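Local coordinates for prolyl-ACP dehydrogenase (Oscillatoria sp., PDB 4IRN), which probably oxidises the prolyl group carried by an acyl carrier protein during anatoxin-a biosynthesis, using FAD as its cofactor, at residues A[218-222]-A[260-266]; A[85-90]-A[127-133]. One frame throughout, in Å; residues are numbered along the deposited sequence.

Interaction 1. Residues A[218-222]-A[260-266]; sequences LTTFM and NRLGEEG
Asn260 grips Met222 from two directions. Its backbone O accepts from Met222 N at 2.8 Å, and its side chain returns the favour: ND2 donates to Met222 O over 2.8 Å, with the carbonyl tilted somewhat out of the amide plane. Tyr147 OH holds the same ND2 from outside.

At Arg261 the chain enters a short, weakly bonded strand, about 261-262, antiparallel to 218-222, and forms a non-hydrogen-bonded pair with Phe221, CA atoms 4.4 Å apart. The aliphatic part of the arginine does the touching. With CG anti to the backbone N (chi1 177°), the chain runs across the phenyl ring obliquely, Arg261 CG lying 3.7 Å from Phe221 CE1, and CD then meets Thr219 CG2. A bend at chi3 turns the head back over its own loop, where NE donates to Gly263 O at 3.0 Å and NH1 reaches Tyr185 OH.

Leu262 faces the other side of the sheet, side by side with Thr220, and its CD1 packs 3.9 Å from Met222 SD. Leu262 N donates to Thr220 O at 2.9 Å. Past Gly263, whose phi is positive, the chain swings off the strand. A water bridges the two segments here, accepting from Thr220 N and donating to Leu262 O and Glu264 O. Glu265 sends OE2 to Tyr185 OH, and at Gly266 the chain returns: Gly266 N donates to Thr219 OG1 at 3.2 Å, 159° at the hydrogen.

This is the edge of the sheet in the middle domain of the acyl-CoA dehydrogenase fold. Two direct backbone hydrogen bonds join the segments; a side-chain amide, a threonine hydroxyl and a water supply further polar links, and the pairing does not rest on main-chain bonding alone.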
loop_
_atom_site.group_PDB
_atom_site.type_symbol
_atom_site.label_atom_id
_atom_site.label_comp_id
_atom_site.label_asym_id
_atom_site.label_seq_id
_atom_site.Cartn_x
_atom_site.Cartn_y
_atom_site.Cartn_z
ATOM N N LEU A 218 23.630 17.964 27.747
ATOM C CA LEU A 218 22.210 18.332 27.752
ATOM C C LEU A 218 21.642 18.515 29.163
ATOM O O LEU A 218 21.804 17.637 30.002
ATOM C CB LEU A 218 21.388 17.287 26.968
ATOM C CG LEU A 218 21.168 17.552 25.471
ATOM C CD1 LEU A 218 22.400 17.274 24.683
ATOM C CD2 LEU A 218 20.086 16.666 24.921
ATOM N N THR A 219 20.992 19.665 29.426
ATOM C CA THR A 219 20.412 20.015 30.730
ATOM C C THR A 219 19.061 20.732 30.528
ATOM O O THR A 219 18.910 21.488 29.569
ATOM C CB THR A 219 21.440 20.838 31.556
ATOM O OG1 THR A 219 22.729 20.213 31.498
ATOM C CG2 THR A 219 21.038 20.998 33.012
ATOM N N THR A 220 18.083 20.486 31.436
ATOM C CA THR A 220 16.734 21.073 31.405
ATOM C C THR A 220 16.582 22.208 32.429
ATOM O O THR A 220 17.075 22.095 33.554
ATOM C CB THR A 220 15.675 19.986 31.595
ATOM O OG1 THR A 220 16.059 18.817 30.869
ATOM C CG2 THR A 220 14.276 20.439 31.177
ATOM N N PHE A 221 15.879 23.296 32.032
ATOM C CA PHE A 221 15.622 24.482 32.861
ATOM C C PHE A 221 14.153 24.892 32.804
ATOM O O PHE A 221 13.515 24.784 31.749
ATOM C CB PHE A 221 16.515 25.653 32.425
ATOM C CG PHE A 221 17.990 25.351 32.505
ATOM C CD1 PHE A 221 18.697 25.556 33.688
ATOM C CD2 PHE A 221 18.677 24.853 31.401
ATOM C CE1 PHE A 221 20.059 25.250 33.770
ATOM C CE2 PHE A 221 20.035 24.533 31.488
ATOM C CZ PHE A 221 20.720 24.743 32.670
ATOM N N MET A 222 13.612 25.351 33.951
ATOM C CA MET A 222 12.221 25.805 34.068
ATOM C C MET A 222 12.218 27.311 34.207
ATOM O O MET A 222 12.647 27.840 35.230
ATOM C CB MET A 222 11.504 25.137 35.248
ATOM C CG MET A 222 11.471 23.631 35.146
ATOM S SD MET A 222 10.681 22.805 36.525
ATOM C CE MET A 222 11.921 22.999 37.767
ATOM N N ASN A 260 15.831 26.261 39.732
ATOM C CA ASN A 260 14.844 26.045 38.672
ATOM C C ASN A 260 15.346 25.119 37.555
ATOM O O ASN A 260 14.658 24.928 36.554
ATOM C CB ASN A 260 14.289 27.366 38.148
ATOM C CG ASN A 260 12.943 27.746 38.717
ATOM O OD1 ASN A 260 12.624 27.481 39.876
ATOM N ND2 ASN A 260 12.128 28.416 37.915
ATOM N N ARG A 261 16.524 24.508 37.759
ATOM C CA ARG A 261 17.120 23.538 36.846
ATOM C C ARG A 261 16.521 22.171 37.150
ATOM O O ARG A 261 16.637 21.688 38.267
ATOM C CB ARG A 261 18.660 23.535 37.014
ATOM C CG ARG A 261 19.423 22.526 36.175
ATOM C CD ARG A 261 20.856 22.377 36.610
ATOM N NE ARG A 261 20.920 21.642 37.872
ATOM C CZ ARG A 261 21.916 21.705 38.745
ATOM N NH1 ARG A 261 22.911 22.564 38.568
ATOM N NH2 ARG A 261 21.882 20.975 39.846
ATOM N N LEU A 262 15.865 21.557 36.162
ATOM C CA LEU A 262 15.239 20.240 36.324
ATOM C C LEU A 262 16.316 19.164 36.186
ATOM O O LEU A 262 16.972 19.076 35.139
ATOM C CB LEU A 262 14.102 20.037 35.304
ATOM C CG LEU A 262 13.136 18.892 35.586
ATOM C CD1 LEU A 262 12.237 19.203 36.768
ATOM C CD2 LEU A 262 12.285 18.619 34.375
ATOM N N GLY A 263 16.535 18.424 37.276
ATOM C CA GLY A 263 17.564 17.398 37.369
ATOM C C GLY A 263 18.966 17.971 37.461
ATOM O O GLY A 263 19.155 19.191 37.471
ATOM N N GLU A 264 19.968 17.086 37.521
ATOM C CA GLU A 264 21.375 17.487 37.588
ATOM C C GLU A 264 21.887 17.863 36.194
ATOM O O GLU A 264 21.191 17.639 35.194
ATOM C CB GLU A 264 22.231 16.346 38.186
ATOM C CG GLU A 264 22.083 16.161 39.691
ATOM C CD GLU A 264 22.579 17.275 40.602
ATOM O OE1 GLU A 264 23.494 18.031 40.198
ATOM O OE2 GLU A 264 22.079 17.359 41.748
ATOM N N GLU A 265 23.107 18.445 36.129
ATOM C CA GLU A 265 23.774 18.795 34.874
ATOM C C GLU A 265 24.058 17.497 34.107
ATOM O O GLU A 265 24.634 16.555 34.671
ATOM C CB GLU A 265 25.097 19.526 35.150
ATOM C CG GLU A 265 24.965 21.022 35.393
ATOM C CD GLU A 265 26.267 21.795 35.521
ATOM O OE1 GLU A 265 27.345 21.161 35.448
ATOM O OE2 GLU A 265 26.213 23.037 35.700
ATOM N N GLY A 266 23.598 17.442 32.858
ATOM C CA GLY A 266 23.797 16.287 31.989
ATOM C C GLY A 266 22.650 15.301 31.955
ATOM O O GLY A 266 22.689 14.364 31.153
HETATM O O HOH W 1 18.976 18.423 33.503
#

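Interaction 2. Residues A[85-90]-A[127-133]; sequences VHGWPI and HIWACEM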
loop_
_atom_site.group_PDB
_atom_site.type_symbol
_atom_site.label_atom_id
_atom_site.label_comp_id
_atom_site.label_asym_id
_atom_site.label_seq_id
_atom_site.Cartn_x
_atom_site.Cartn_y
_atom_site.Cartn_z
ATOM N N VAL A 85 -9.031 17.116 33.948
ATOM C CA VAL A 85 -8.247 16.569 32.821
ATOM C C VAL A 85 -6.735 16.632 33.064
ATOM O O VAL A 85 -6.067 15.593 33.083
ATOM C CB VAL A 85 -8.635 17.156 31.429
ATOM C CG1 VAL A 85 -7.897 16.432 30.311
ATOM C CG2 VAL A 85 -10.140 17.087 31.191
ATOM N N HIS A 86 -6.214 17.842 33.297
ATOM C CA HIS A 86 -4.791 18.109 33.528
ATOM C C HIS A 86 -4.206 17.317 34.698
ATOM O O HIS A 86 -3.069 16.856 34.603
ATOM C CB HIS A 86 -4.559 19.610 33.727
ATOM C CG HIS A 86 -5.102 20.456 32.617
ATOM N ND1 HIS A 86 -6.461 20.539 32.365
ATOM C CD2 HIS A 86 -4.452 21.248 31.738
ATOM C CE1 HIS A 86 -6.592 21.368 31.345
ATOM N NE2 HIS A 86 -5.412 21.812 30.926
ATOM N N GLY A 87 -5.000 17.140 35.756
ATOM C CA GLY A 87 -4.608 16.418 36.958
ATOM C C GLY A 87 -4.742 14.908 36.901
ATOM O O GLY A 87 -4.322 14.236 37.849
ATOM N N TRP A 88 -5.331 14.352 35.803
ATOM C CA TRP A 88 -5.553 12.905 35.631
ATOM C C TRP A 88 -4.355 12.001 35.978
ATOM O O TRP A 88 -4.540 11.110 36.803
ATOM C CB TRP A 88 -6.169 12.550 34.257
ATOM C CG TRP A 88 -7.622 12.886 34.077
ATOM C CD1 TRP A 88 -8.516 13.221 35.048
ATOM C CD2 TRP A 88 -8.360 12.840 32.850
ATOM N NE1 TRP A 88 -9.758 13.426 34.499
ATOM C CE2 TRP A 88 -9.693 13.194 33.149
ATOM C CE3 TRP A 88 -8.022 12.545 31.516
ATOM C CZ2 TRP A 88 -10.690 13.265 32.164
ATOM C CZ3 TRP A 88 -9.010 12.615 30.543
ATOM C CH2 TRP A 88 -10.324 12.976 30.869
ATOM N N PRO A 89 -3.121 12.206 35.440
ATOM C CA PRO A 89 -2.007 11.332 35.842
ATOM C C PRO A 89 -1.209 11.861 37.049
ATOM O O PRO A 89 -0.229 11.242 37.453
ATOM C CB PRO A 89 -1.147 11.282 34.576
ATOM C CG PRO A 89 -1.440 12.547 33.849
ATOM C CD PRO A 89 -2.670 13.183 34.425
ATOM N N ILE A 90 -1.611 13.021 37.601
ATOM C CA ILE A 90 -0.939 13.709 38.714
ATOM C C ILE A 90 -1.460 13.225 40.075
ATOM O O ILE A 90 -2.685 13.154 40.255
ATOM C CB ILE A 90 -1.066 15.266 38.575
ATOM C CG1 ILE A 90 -0.857 15.769 37.113
ATOM C CG2 ILE A 90 -0.188 16.032 39.578
ATOM C CD1 ILE A 90 0.510 15.443 36.409
ATOM N N HIS A 127 0.947 19.889 27.359
ATOM C CA HIS A 127 1.042 20.414 28.719
ATOM C C HIS A 127 1.169 19.273 29.752
ATOM O O HIS A 127 2.042 19.330 30.614
ATOM C CB HIS A 127 -0.175 21.316 28.995
ATOM C CG HIS A 127 -0.345 21.757 30.422
ATOM N ND1 HIS A 127 0.158 22.961 30.869
ATOM C CD2 HIS A 127 -0.989 21.147 31.446
ATOM C CE1 HIS A 127 -0.179 23.035 32.145
ATOM N NE2 HIS A 127 -0.871 21.967 32.533
ATOM N N ILE A 128 0.328 18.233 29.641
ATOM C CA ILE A 128 0.343 17.081 30.546
ATOM C C ILE A 128 1.583 16.189 30.416
ATOM O O ILE A 128 2.325 16.018 31.380
ATOM C CB ILE A 128 -0.961 16.242 30.419
ATOM C CG1 ILE A 128 -2.198 17.071 30.788
ATOM C CG2 ILE A 128 -0.898 14.992 31.287
ATOM C CD1 ILE A 128 -3.490 16.633 30.069
ATOM N N TRP A 129 1.774 15.596 29.227
ATOM C CA TRP A 129 2.835 14.624 28.948
ATOM C C TRP A 129 4.246 15.148 28.757
ATOM O O TRP A 129 5.184 14.480 29.201
ATOM C CB TRP A 129 2.433 13.635 27.843
ATOM C CG TRP A 129 1.036 13.099 27.992
ATOM C CD1 TRP A 129 -0.042 13.405 27.219
ATOM C CD2 TRP A 129 0.554 12.232 29.027
ATOM N NE1 TRP A 129 -1.159 12.757 27.685
ATOM C CE2 TRP A 129 -0.825 12.037 28.801
ATOM C CE3 TRP A 129 1.158 11.579 30.119
ATOM C CZ2 TRP A 129 -1.611 11.215 29.623
ATOM C CZ3 TRP A 129 0.376 10.778 30.943
ATOM C CH2 TRP A 129 -0.992 10.604 30.694
ATOM N N ALA A 130 4.417 16.313 28.107
ATOM C CA ALA A 130 5.750 16.864 27.859
ATOM C C ALA A 130 6.250 17.859 28.916
ATOM O O ALA A 130 7.431 18.228 28.887
ATOM C CB ALA A 130 5.822 17.476 26.469
ATOM N N CYS A 131 5.368 18.290 29.840
ATOM C CA CYS A 131 5.729 19.263 30.862
ATOM C C CYS A 131 5.477 18.787 32.289
ATOM O O CYS A 131 6.422 18.767 33.081
ATOM C CB CYS A 131 5.055 20.601 30.587
ATOM S SG CYS A 131 5.314 21.226 28.910
ATOM N N GLU A 132 4.219 18.424 32.626
ATOM C CA GLU A 132 3.856 17.961 33.972
ATOM C C GLU A 132 4.550 16.651 34.346
ATOM O O GLU A 132 5.053 16.539 35.467
ATOM C CB GLU A 132 2.333 17.813 34.141
ATOM C CG GLU A 132 1.532 19.107 34.149
ATOM C CD GLU A 132 0.043 18.941 34.392
ATOM O OE1 GLU A 132 -0.487 17.838 34.149
ATOM O OE2 GLU A 132 -0.607 19.927 34.796
ATOM N N MET A 133 4.562 15.664 33.422
ATOM C CA MET A 133 5.187 14.354 33.640
ATOM C C MET A 133 6.705 14.384 33.927
ATOM O O MET A 133 7.091 13.838 34.964
ATOM C CB MET A 133 4.838 13.352 32.537
ATOM C CG MET A 133 3.420 12.821 32.605
ATOM S SD MET A 133 2.834 12.221 34.212
ATOM C CE MET A 133 4.036 10.951 34.589
#
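Pro89 presses its ring against the helix, its CG sitting 3.6 Å from Ile128 CG2 and 3.7 Å from Trp129 CH2. The proline and Ile128 cross at about a right angle, whereas the indole is met obliquely at its six-membered ring. Ile128 CG2 stands over the centre of one face of the Trp129 ring, and the methyl, the proline and the indole all touch one another. Trp129 NE1 is held by Asn125 OD1 one turn back.

The other branch of Ile128 lies against the backbone of 85-90, CG1 being 3.9 Å from His86 CA. Beyond it, His86 CD2 and His127 CD2 come within 3.5 Å. The contact lies at the edge of the His86 ring, near its plane, and the two rings are turned 75° from each other. His127 does its main polar work outside the pair, with ND1 accepting from Ala158 N; its NE2 bond to Glu132 OE2 is weak.

In the N-terminal helical domain of the acyl-CoA dehydrogenase fold, this is where the loop after helix 74-83 settles on helix 118-138. A type I turn from Gly87 to Ile90 offers Pro89 and Ile90 to the helix, and a wider pi-type turn interrupts the helix's regular winding at 128-132. Ile90 CD1 meets both CB and OE1 of Glu132, coming within 3.4 Å of Glu132 OE1.

The looser contacts are Val85 CG1 with Ile128 CD1, 4.4 Å, and Pro89 CB with Met133 SD, 4.1 Å. The methionine chain is bent at chi2 and chi3, bringing SD close to the proline ring. Pro89 is also where the contact comes nearest the surface, being partly exposed while its partners are buried.

In the fold
Interaction 2 closes before interaction 1 opens along the chain, and the two do not touch: their centres are about 19 Å apart and their nearest atoms about 6 Å. Helix 141-153 serves both, meeting Ile90 and Glu132 of interaction 2 and bonding Asn260 and Arg261 of interaction 1 through Tyr147 and Gln143. Strand 158-161 is also near both. Its FAD-binding His160 touches Ala130 and Cys131, and its side chain is about 8 Å from that of His127 and about 7 Å from that of Thr220. Neither contact lines the flavin pocket: the side chains of His127 and Thr220 stay about 10 and 11 Å from FAD.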